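Local structure of similar to sp|P32453 Saccharomyces cerevisiae YNL315c ATP11 (Candida glabrata CBS 138, 2P4F) at residues Ile111-Trp123 with His220-Asn233. The protein probably acts as a mitochondrial chaperone of the ATP11 family that binds unfolded protein. Numbering follows the deposited sequence.
Sequences IKDLSKQEVEFLW and HLDLANDKDMVLMN
Trp123 lays its indole against strand 229-233 and is held there on one face and at one edge. Leu231 CB sits over the five-membered ring, 3.9 Å from its centroid, a CH-pi contact. At the edge, Trp123 NE1 donates to Met232 O at 2.9 Å; the oxygen lies near the ring plane, but the N-H comes from above the carbonyl plane. With CG anti to the backbone N (chi1 -178°), the indole reaches out from the helix to the strand. Asn233 OD1 lies near the same ring edge, 3.3 Å from Trp123 CZ2. His220 NE2 donates to this OD1 in the carbonyl plane, which ties the amide to the imidazole.

Lys227 reaches the other way, toward the loop before the helix. Its chain bends at the last two torsions and brings NZ to Leu114 O, 2.9 Å away, in a weak hydrogen bond. A water links Lys227 NZ to Ile111 O. Lys116 runs extended past Lys227 O, and a second water joins Lys116 NZ to Asp228 O.

Between these ends the contact is apolar. Val119 CG1 meets Leu223 CD1 tip to tip at 3.7 Å, and also touches Leu231 CD1 at 3.9 Å and Met229 CE at 4.2 Å.

The axes of helix 116-123 and strand 229-233 run nearly parallel (7°). They belong to helix 116-126 and to strand 229-236 of the antiparallel sheet. From neighbouring strand 133-139, Val135 touches Trp123, and Val137 touches Met229 and Leu231. Leu102 of helix 102-105 touches Trp123 and Leu231.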
ATOM      1  N   ILE A 111       4.625  21.565  12.045  1.00 40.92           N
ATOM      2  CA  ILE A 111       3.425  21.583  11.226  1.00 43.17           C
ATOM      3  C   ILE A 111       2.130  21.561  12.033  1.00 44.42           C
ATOM      4  O   ILE A 111       1.040  21.516  11.416  1.00 35.73           O
ATOM      5  CB  ILE A 111       3.375  20.403  10.232  1.00 41.13           C
ATOM      6  CG1 ILE A 111       3.286  19.016  10.894  1.00 42.95           C
ATOM      7  CG2 ILE A 111       4.535  20.386   9.247  1.00 41.12           C
ATOM      8  CD1 ILE A 111       3.400  17.948   9.815  1.00 42.16           C
ATOM      9  N   LYS A 112       2.160  21.603  13.361  1.00 40.49           N
ATOM     10  CA  LYS A 112       0.915  21.367  14.082  1.00 35.59           C
ATOM     11  C   LYS A 112      -0.192  22.371  13.816  1.00 27.85           C
ATOM     12  O   LYS A 112      -1.349  21.924  13.859  1.00 32.43           O
ATOM     13  CB  LYS A 112       1.155  21.334  15.594  1.00 42.02           C
ATOM     14  CG  LYS A 112       2.634  21.372  15.929  1.00 53.59           C
ATOM     15  CD  LYS A 112       2.916  22.668  16.677  1.00 62.17           C
ATOM     16  CE  LYS A 112       3.344  22.430  18.116  1.00 67.99           C
ATOM     17  NZ  LYS A 112       4.706  22.965  18.421  1.00 83.58           N
ATOM     18  N   ASP A 113       0.091  23.648  13.569  1.00 26.46           N
ATOM     19  CA  ASP A 113      -1.018  24.597  13.397  1.00 24.65           C
ATOM     20  C   ASP A 113      -1.306  24.808  11.914  1.00 22.27           C
ATOM     21  O   ASP A 113      -2.172  25.651  11.619  1.00 23.41           O
ATOM     22  CB  ASP A 113      -0.698  25.894  14.142  1.00 30.97           C
ATOM     23  CG  ASP A 113      -0.953  25.647  15.662  1.00 31.40           C
ATOM     24  OD1 ASP A 113      -2.089  25.265  16.090  1.00 45.07           O
ATOM     25  OD2 ASP A 113       0.041  25.798  16.381  1.00 40.99           O
ATOM     26  N   LEU A 114      -0.631  24.042  11.020  1.00 20.40           N
ATOM     27  CA  LEU A 114      -0.969  24.191   9.602  1.00 18.47           C
ATOM     28  C   LEU A 114      -2.343  23.604   9.313  1.00 18.02           C
ATOM     29  O   LEU A 114      -2.783  22.686  10.032  1.00 21.72           O
ATOM     30  CB  LEU A 114       0.093  23.521   8.726  1.00 20.28           C
ATOM     31  CG  LEU A 114       1.470  24.213   8.815  1.00 22.00           C
ATOM     32  CD1 LEU A 114       2.420  23.483   7.845  1.00 24.63           C
ATOM     33  CD2 LEU A 114       1.353  25.688   8.496  1.00 24.53           C
ATOM     34  N   SER A 115      -2.996  24.074   8.233  1.00 17.75           N
ATOM     35  CA  SER A 115      -4.248  23.469   7.820  1.00 18.64           C
ATOM     36  C   SER A 115      -3.974  22.150   7.098  1.00 18.18           C
ATOM     37  O   SER A 115      -2.837  21.836   6.718  1.00 19.81           O
ATOM     38  CB  SER A 115      -4.967  24.414   6.882  1.00 17.73           C
ATOM     39  OG  SER A 115      -4.236  24.485   5.645  1.00 19.65           O
ATOM     40  N   LYS A 116      -5.064  21.392   6.902  1.00 18.62           N
ATOM     41  CA  LYS A 116      -4.927  20.130   6.127  1.00 19.06           C
ATOM     42  C   LYS A 116      -4.308  20.392   4.762  1.00 18.40           C
ATOM     43  O   LYS A 116      -3.445  19.639   4.255  1.00 19.65           O
ATOM     44  CB  LYS A 116      -6.312  19.488   5.997  1.00 21.05           C
ATOM     45  CG  LYS A 116      -6.954  19.020   7.299  1.00 22.74           C
ATOM     46  CD  LYS A 116      -8.216  18.241   6.897  1.00 33.30           C
ATOM     47  CE  LYS A 116      -9.101  17.752   8.004  1.00 33.34           C
ATOM     48  NZ  LYS A 116      -9.970  16.673   7.379  1.00 46.72           N
ATOM     49  N   GLN A 117      -4.749  21.447   4.079  1.00 18.76           N
ATOM     50  CA  GLN A 117      -4.242  21.748   2.728  1.00 19.39           C
ATOM     51  C   GLN A 117      -2.775  22.147   2.778  1.00 17.96           C
ATOM     52  O   GLN A 117      -2.006  21.732   1.926  1.00 19.62           O
ATOM     53  CB  GLN A 117      -5.073  22.867   2.078  1.00 24.12           C
ATOM     54  CG  GLN A 117      -4.495  23.271   0.732  1.00 31.09           C
ATOM     55  CD  GLN A 117      -5.422  24.053  -0.167  1.00 42.65           C
ATOM     56  OE1 GLN A 117      -6.153  23.493  -0.986  1.00 59.70           O
ATOM     57  NE2 GLN A 117      -5.345  25.376  -0.014  1.00 60.54           N
ATOM     58  N   GLU A 118      -2.437  22.959   3.789  1.00 17.55           N
ATOM     59  CA  GLU A 118      -1.009  23.358   3.908  1.00 17.45           C
ATOM     60  C   GLU A 118      -0.133  22.152   4.158  1.00 17.68           C
ATOM     61  O   GLU A 118       0.936  22.059   3.557  1.00 17.97           O
ATOM     62  CB  GLU A 118      -0.890  24.353   5.064  1.00 18.12           C
ATOM     63  CG  GLU A 118      -1.507  25.704   4.589  1.00 18.81           C
ATOM     64  CD  GLU A 118      -1.710  26.682   5.735  1.00 18.49           C
ATOM     65  OE1 GLU A 118      -1.833  26.340   6.930  1.00 19.40           O
ATOM     66  OE2 GLU A 118      -1.767  27.902   5.406  1.00 21.28           O
ATOM     67  N   VAL A 119      -0.560  21.216   5.019  1.00 17.94           N
ATOM     68  CA  VAL A 119       0.237  19.998   5.204  1.00 17.78           C
ATOM     69  C   VAL A 119       0.363  19.219   3.902  1.00 16.81           C
ATOM     70  O   VAL A 119       1.466  18.728   3.563  1.00 19.34           O
ATOM     71  CB  VAL A 119      -0.399  19.079   6.262  1.00 18.86           C
ATOM     72  CG1 VAL A 119       0.358  17.718   6.340  1.00 23.37           C
ATOM     73  CG2 VAL A 119      -0.374  19.802   7.633  1.00 21.70           C
ATOM     74  N   GLU A 120      -0.755  19.091   3.167  1.00 18.74           N
ATOM     75  CA  GLU A 120      -0.722  18.391   1.873  1.00 17.83           C
ATOM     76  C   GLU A 120       0.242  19.078   0.918  1.00 18.60           C
ATOM     77  O   GLU A 120       1.020  18.388   0.236  1.00 21.12           O
ATOM     78  CB  GLU A 120      -2.104  18.272   1.253  1.00 20.18           C
ATOM     79  CG  GLU A 120      -2.043  17.591  -0.113  1.00 23.98           C
ATOM     80  CD  GLU A 120      -3.402  17.189  -0.667  1.00 30.06           C
ATOM     81  OE1 GLU A 120      -4.432  17.313   0.046  1.00 38.66           O
ATOM     82  OE2 GLU A 120      -3.483  16.744  -1.848  1.00 39.44           O
ATOM     83  N   PHE A 121       0.249  20.422   0.875  1.00 18.07           N
ATOM     84  CA  PHE A 121       1.209  21.113  -0.033  1.00 18.48           C
ATOM     85  C   PHE A 121       2.636  20.780   0.327  1.00 18.28           C
ATOM     86  O   PHE A 121       3.493  20.509  -0.510  1.00 20.19           O
ATOM     87  CB  PHE A 121       1.003  22.616   0.106  1.00 19.14           C
ATOM     88  CG  PHE A 121      -0.276  23.122  -0.580  1.00 20.43           C
ATOM     89  CD1 PHE A 121      -1.074  22.361  -1.422  1.00 24.03           C
ATOM     90  CD2 PHE A 121      -0.652  24.420  -0.323  1.00 25.02           C
ATOM     91  CE1 PHE A 121      -2.203  22.913  -1.992  1.00 26.36           C
ATOM     92  CE2 PHE A 121      -1.750  24.996  -0.931  1.00 29.44           C
ATOM     93  CZ  PHE A 121      -2.542  24.236  -1.780  1.00 30.13           C
ATOM     94  N   LEU A 122       2.895  20.814   1.642  1.00 18.93           N
ATOM     95  CA  LEU A 122       4.294  20.557   2.065  1.00 19.30           C
ATOM     96  C   LEU A 122       4.728  19.140   1.755  1.00 18.81           C
ATOM     97  O   LEU A 122       5.864  18.892   1.395  1.00 21.46           O
ATOM     98  CB  LEU A 122       4.470  20.799   3.563  1.00 21.28           C
ATOM     99  CG  LEU A 122       4.379  22.261   4.007  1.00 22.23           C
ATOM    100  CD1 LEU A 122       4.442  22.271   5.529  1.00 30.29           C
ATOM    101  CD2 LEU A 122       5.531  23.053   3.368  1.00 23.10           C
ATOM    102  N   TRP A 123       3.794  18.224   1.956  1.00 18.81           N
ATOM    103  CA  TRP A 123       4.144  16.799   1.714  1.00 18.93           C
ATOM    104  C   TRP A 123       4.410  16.571   0.234  1.00 19.11           C
ATOM    105  O   TRP A 123       5.389  15.912  -0.148  1.00 22.28           O
ATOM    106  CB  TRP A 123       2.990  15.957   2.169  1.00 19.23           C
ATOM    107  CG  TRP A 123       3.122  14.474   2.078  1.00 18.01           C
ATOM    108  CD1 TRP A 123       2.413  13.571   1.326  1.00 18.73           C
ATOM    109  CD2 TRP A 123       4.073  13.700   2.849  1.00 17.91           C
ATOM    110  NE1 TRP A 123       2.887  12.292   1.595  1.00 19.71           N
ATOM    111  CE2 TRP A 123       3.892  12.341   2.517  1.00 18.04           C
ATOM    112  CE3 TRP A 123       5.043  14.036   3.780  1.00 19.33           C
ATOM    113  CZ2 TRP A 123       4.633  11.292   3.074  1.00 18.59           C
ATOM    114  CZ3 TRP A 123       5.803  12.998   4.345  1.00 19.71           C
ATOM    115  CH2 TRP A 123       5.596  11.657   3.989  1.00 19.44           C
ATOM    116  N   HIS A 220       1.725   7.173   6.971  1.00 16.53           N
ATOM    117  CA  HIS A 220       1.993   7.815   8.257  1.00 16.11           C
ATOM    118  C   HIS A 220       0.697   8.232   8.894  1.00 16.83           C
ATOM    119  O   HIS A 220      -0.061   8.961   8.250  1.00 18.06           O
ATOM    120  CB  HIS A 220       2.856   9.075   8.030  1.00 16.64           C
ATOM    121  CG  HIS A 220       4.155   8.656   7.402  1.00 17.39           C
ATOM    122  ND1 HIS A 220       5.174   8.076   8.121  1.00 18.29           N
ATOM    123  CD2 HIS A 220       4.541   8.749   6.094  1.00 16.87           C
ATOM    124  CE1 HIS A 220       6.164   7.820   7.284  1.00 18.16           C
ATOM    125  NE2 HIS A 220       5.812   8.206   6.026  1.00 18.27           N
ATOM    126  N   LEU A 221       0.420   7.811  10.103  1.00 18.57           N
ATOM    127  CA  LEU A 221      -0.866   8.038  10.766  1.00 18.80           C
ATOM    128  C   LEU A 221      -0.814   9.109  11.839  1.00 18.86           C
ATOM    129  O   LEU A 221      -1.760   9.315  12.583  1.00 22.01           O
ATOM    130  CB  LEU A 221      -1.317   6.709  11.438  1.00 21.42           C
ATOM    131  CG  LEU A 221      -1.294   5.467  10.538  1.00 25.76           C
ATOM    132  CD1 LEU A 221      -1.902   4.326  11.352  1.00 29.82           C
ATOM    133  CD2 LEU A 221      -1.985   5.687   9.212  1.00 30.82           C
ATOM    134  N   ASP A 222       0.310   9.819  11.967  1.00 20.30           N
ATOM    135  CA  ASP A 222       0.580  10.775  13.014  1.00 22.11           C
ATOM    136  C   ASP A 222      -0.479  11.880  13.046  1.00 21.47           C
ATOM    137  O   ASP A 222      -0.689  12.452  14.147  1.00 26.71           O
ATOM    138  CB  ASP A 222       1.970  11.400  12.809  1.00 24.01           C
ATOM    139  CG  ASP A 222       3.046  10.337  12.638  1.00 23.14           C
ATOM    140  OD1 ASP A 222       3.978  10.340  13.517  1.00 29.75           O
ATOM    141  OD2 ASP A 222       3.064   9.543  11.650  1.00 23.49           O
ATOM    142  N   LEU A 223      -1.075  12.229  11.906  1.00 21.43           N
ATOM    143  CA  LEU A 223      -2.070  13.305  11.877  1.00 21.45           C
ATOM    144  C   LEU A 223      -3.474  12.759  11.770  1.00 23.83           C
ATOM    145  O   LEU A 223      -4.471  13.477  11.486  1.00 25.46           O
ATOM    146  CB  LEU A 223      -1.791  14.199  10.641  1.00 20.56           C
ATOM    147  CG  LEU A 223      -0.362  14.726  10.614  1.00 23.17           C
ATOM    148  CD1 LEU A 223      -0.188  15.672   9.408  1.00 24.07           C
ATOM    149  CD2 LEU A 223      -0.019  15.369  11.935  1.00 28.25           C
ATOM    150  N   ALA A 224      -3.628  11.448  11.952  1.00 22.89           N
ATOM    151  CA  ALA A 224      -4.930  10.831  11.750  1.00 23.23           C
ATOM    152  C   ALA A 224      -5.911  11.324  12.812  1.00 25.60           C
ATOM    153  O   ALA A 224      -7.058  11.660  12.527  1.00 29.93           O
ATOM    154  CB  ALA A 224      -4.847   9.305  11.806  1.00 25.58           C
ATOM    155  N   ASN A 225      -5.482  11.381  14.074  1.00 28.23           N
ATOM    156  CA  ASN A 225      -6.445  11.797  15.115  1.00 31.17           C
ATOM    157  C   ASN A 225      -6.751  13.274  15.035  1.00 33.49           C
ATOM    158  O   ASN A 225      -7.876  13.741  15.265  1.00 39.22           O
ATOM    159  CB  ASN A 225      -5.848  11.387  16.467  1.00 39.33           C
ATOM    160  CG  ASN A 225      -5.920   9.879  16.664  1.00 52.52           C
ATOM    161  OD1 ASN A 225      -6.845   9.229  16.157  1.00 69.22           O
ATOM    162  ND2 ASN A 225      -4.954   9.283  17.373  1.00 65.27           N
ATOM    163  N   ASP A 226      -5.797  14.139  14.724  1.00 33.58           N
ATOM    164  CA  ASP A 226      -6.116  15.567  14.773  1.00 37.43           C
ATOM    165  C   ASP A 226      -6.668  16.114  13.460  1.00 34.86           C
ATOM    166  O   ASP A 226      -7.469  17.074  13.527  1.00 35.94           O
ATOM    167  CB  ASP A 226      -4.922  16.451  15.094  1.00 49.34           C
ATOM    168  CG  ASP A 226      -3.919  15.919  16.074  1.00 57.77           C
ATOM    169  OD1 ASP A 226      -4.160  15.919  17.308  1.00 74.78           O
ATOM    170  OD2 ASP A 226      -2.829  15.494  15.603  1.00 88.81           O
ATOM    171  N   LYS A 227      -6.200  15.540  12.355  1.00 26.76           N
ATOM    172  CA  LYS A 227      -6.606  16.108  11.067  1.00 24.28           C
ATOM    173  C   LYS A 227      -7.306  15.096  10.171  1.00 23.76           C
ATOM    174  O   LYS A 227      -7.626  15.438   9.042  1.00 25.40           O
ATOM    175  CB  LYS A 227      -5.402  16.638  10.292  1.00 25.47           C
ATOM    176  CG  LYS A 227      -4.816  17.909  10.897  1.00 30.56           C
ATOM    177  CD  LYS A 227      -3.559  18.356  10.130  1.00 33.05           C
ATOM    178  CE  LYS A 227      -3.493  19.873  10.186  1.00 39.48           C
ATOM    179  NZ  LYS A 227      -2.943  20.243  11.536  1.00 37.86           N
ATOM    180  N   ASP A 228      -7.526  13.857  10.662  1.00 24.15           N
ATOM    181  CA  ASP A 228      -8.176  12.844   9.843  1.00 24.11           C
ATOM    182  C   ASP A 228      -7.487  12.614   8.494  1.00 21.82           C
ATOM    183  O   ASP A 228      -8.124  12.352   7.473  1.00 26.12           O
ATOM    184  CB  ASP A 228      -9.655  13.218   9.634  1.00 29.01           C
ATOM    185  CG  ASP A 228     -10.451  12.034   9.124  1.00 31.80           C
ATOM    186  OD1 ASP A 228     -10.173  10.849   9.407  1.00 30.09           O
ATOM    187  OD2 ASP A 228     -11.411  12.314   8.361  1.00 35.46           O
ATOM    188  N   MET A 229      -6.164  12.674   8.502  1.00 21.31           N
ATOM    189  CA  MET A 229      -5.315  12.548   7.333  1.00 21.22           C
ATOM    190  C   MET A 229      -4.247  11.495   7.479  1.00 19.03           C
ATOM    191  O   MET A 229      -3.680  11.409   8.570  1.00 21.78           O
ATOM    192  CB  MET A 229      -4.526  13.874   7.125  1.00 28.87           C
ATOM    193  CG  MET A 229      -5.291  15.087   6.703  1.00 35.16           C
ATOM    194  SD  MET A 229      -4.060  16.445   6.745  1.00 36.23           S
ATOM    195  CE  MET A 229      -3.378  16.261   5.101  1.00 30.59           C
ATOM    196  N   VAL A 230      -4.002  10.748   6.413  1.00 19.52           N
ATOM    197  CA  VAL A 230      -2.874   9.802   6.347  1.00 18.11           C
ATOM    198  C   VAL A 230      -1.962  10.256   5.237  1.00 19.47           C
ATOM    199  O   VAL A 230      -2.474  10.528   4.120  1.00 21.51           O
ATOM    200  CB  VAL A 230      -3.382   8.354   6.098  1.00 17.68           C
ATOM    201  CG1 VAL A 230      -2.243   7.399   5.841  1.00 19.44           C
ATOM    202  CG2 VAL A 230      -4.233   7.959   7.303  1.00 20.36           C
ATOM    203  N   LEU A 231      -0.678  10.376   5.473  1.00 17.95           N
ATOM    204  CA  LEU A 231       0.269  10.832   4.433  1.00 16.54           C
ATOM    205  C   LEU A 231       0.977   9.594   3.905  1.00 16.00           C
ATOM    206  O   LEU A 231       1.503   8.784   4.714  1.00 18.56           O
ATOM    207  CB  LEU A 231       1.265  11.816   5.056  1.00 18.81           C
ATOM    208  CG  LEU A 231       0.613  13.156   5.481  1.00 22.82           C
ATOM    209  CD1 LEU A 231       1.785  14.070   5.852  1.00 21.22           C
ATOM    210  CD2 LEU A 231      -0.248  13.755   4.436  1.00 38.34           C
ATOM    211  N   MET A 232       1.009   9.432   2.569  1.00 16.83           N
ATOM    212  CA  MET A 232       1.657   8.251   1.975  1.00 17.75           C
ATOM    213  C   MET A 232       2.844   8.613   1.141  1.00 15.85           C
ATOM    214  O   MET A 232       2.724   9.623   0.412  1.00 19.08           O
ATOM    215  CB  MET A 232       0.613   7.537   1.078  1.00 17.27           C
ATOM    216  CG  MET A 232       1.170   6.237   0.511  1.00 21.16           C
ATOM    217  SD  MET A 232       0.104   5.618  -0.845  1.00 23.25           S
ATOM    218  CE  MET A 232       0.796   6.584  -2.190  1.00 27.28           C
ATOM    219  N   ASN A 233       3.946   7.914   1.285  1.00 16.42           N
ATOM    220  CA  ASN A 233       5.081   8.105   0.389  1.00 17.28           C
ATOM    221  C   ASN A 233       5.538   6.710  -0.034  1.00 18.61           C
ATOM    222  O   ASN A 233       5.680   5.830   0.805  1.00 21.67           O
ATOM    223  CB  ASN A 233       6.248   8.889   0.992  1.00 17.93           C
ATOM    224  CG  ASN A 233       6.762   8.284   2.281  1.00 19.41           C
ATOM    225  OD1 ASN A 233       6.071   8.379   3.294  1.00 19.45           O
ATOM    226  ND2 ASN A 233       7.935   7.675   2.389  1.00 21.21           N
TER
HETATM  227  O   HOH W   1      -0.452  19.182  11.445  1.00 52.26           O
HETATM  228  O   HOH W   2      -9.338  14.170   5.792  1.00 39.10           O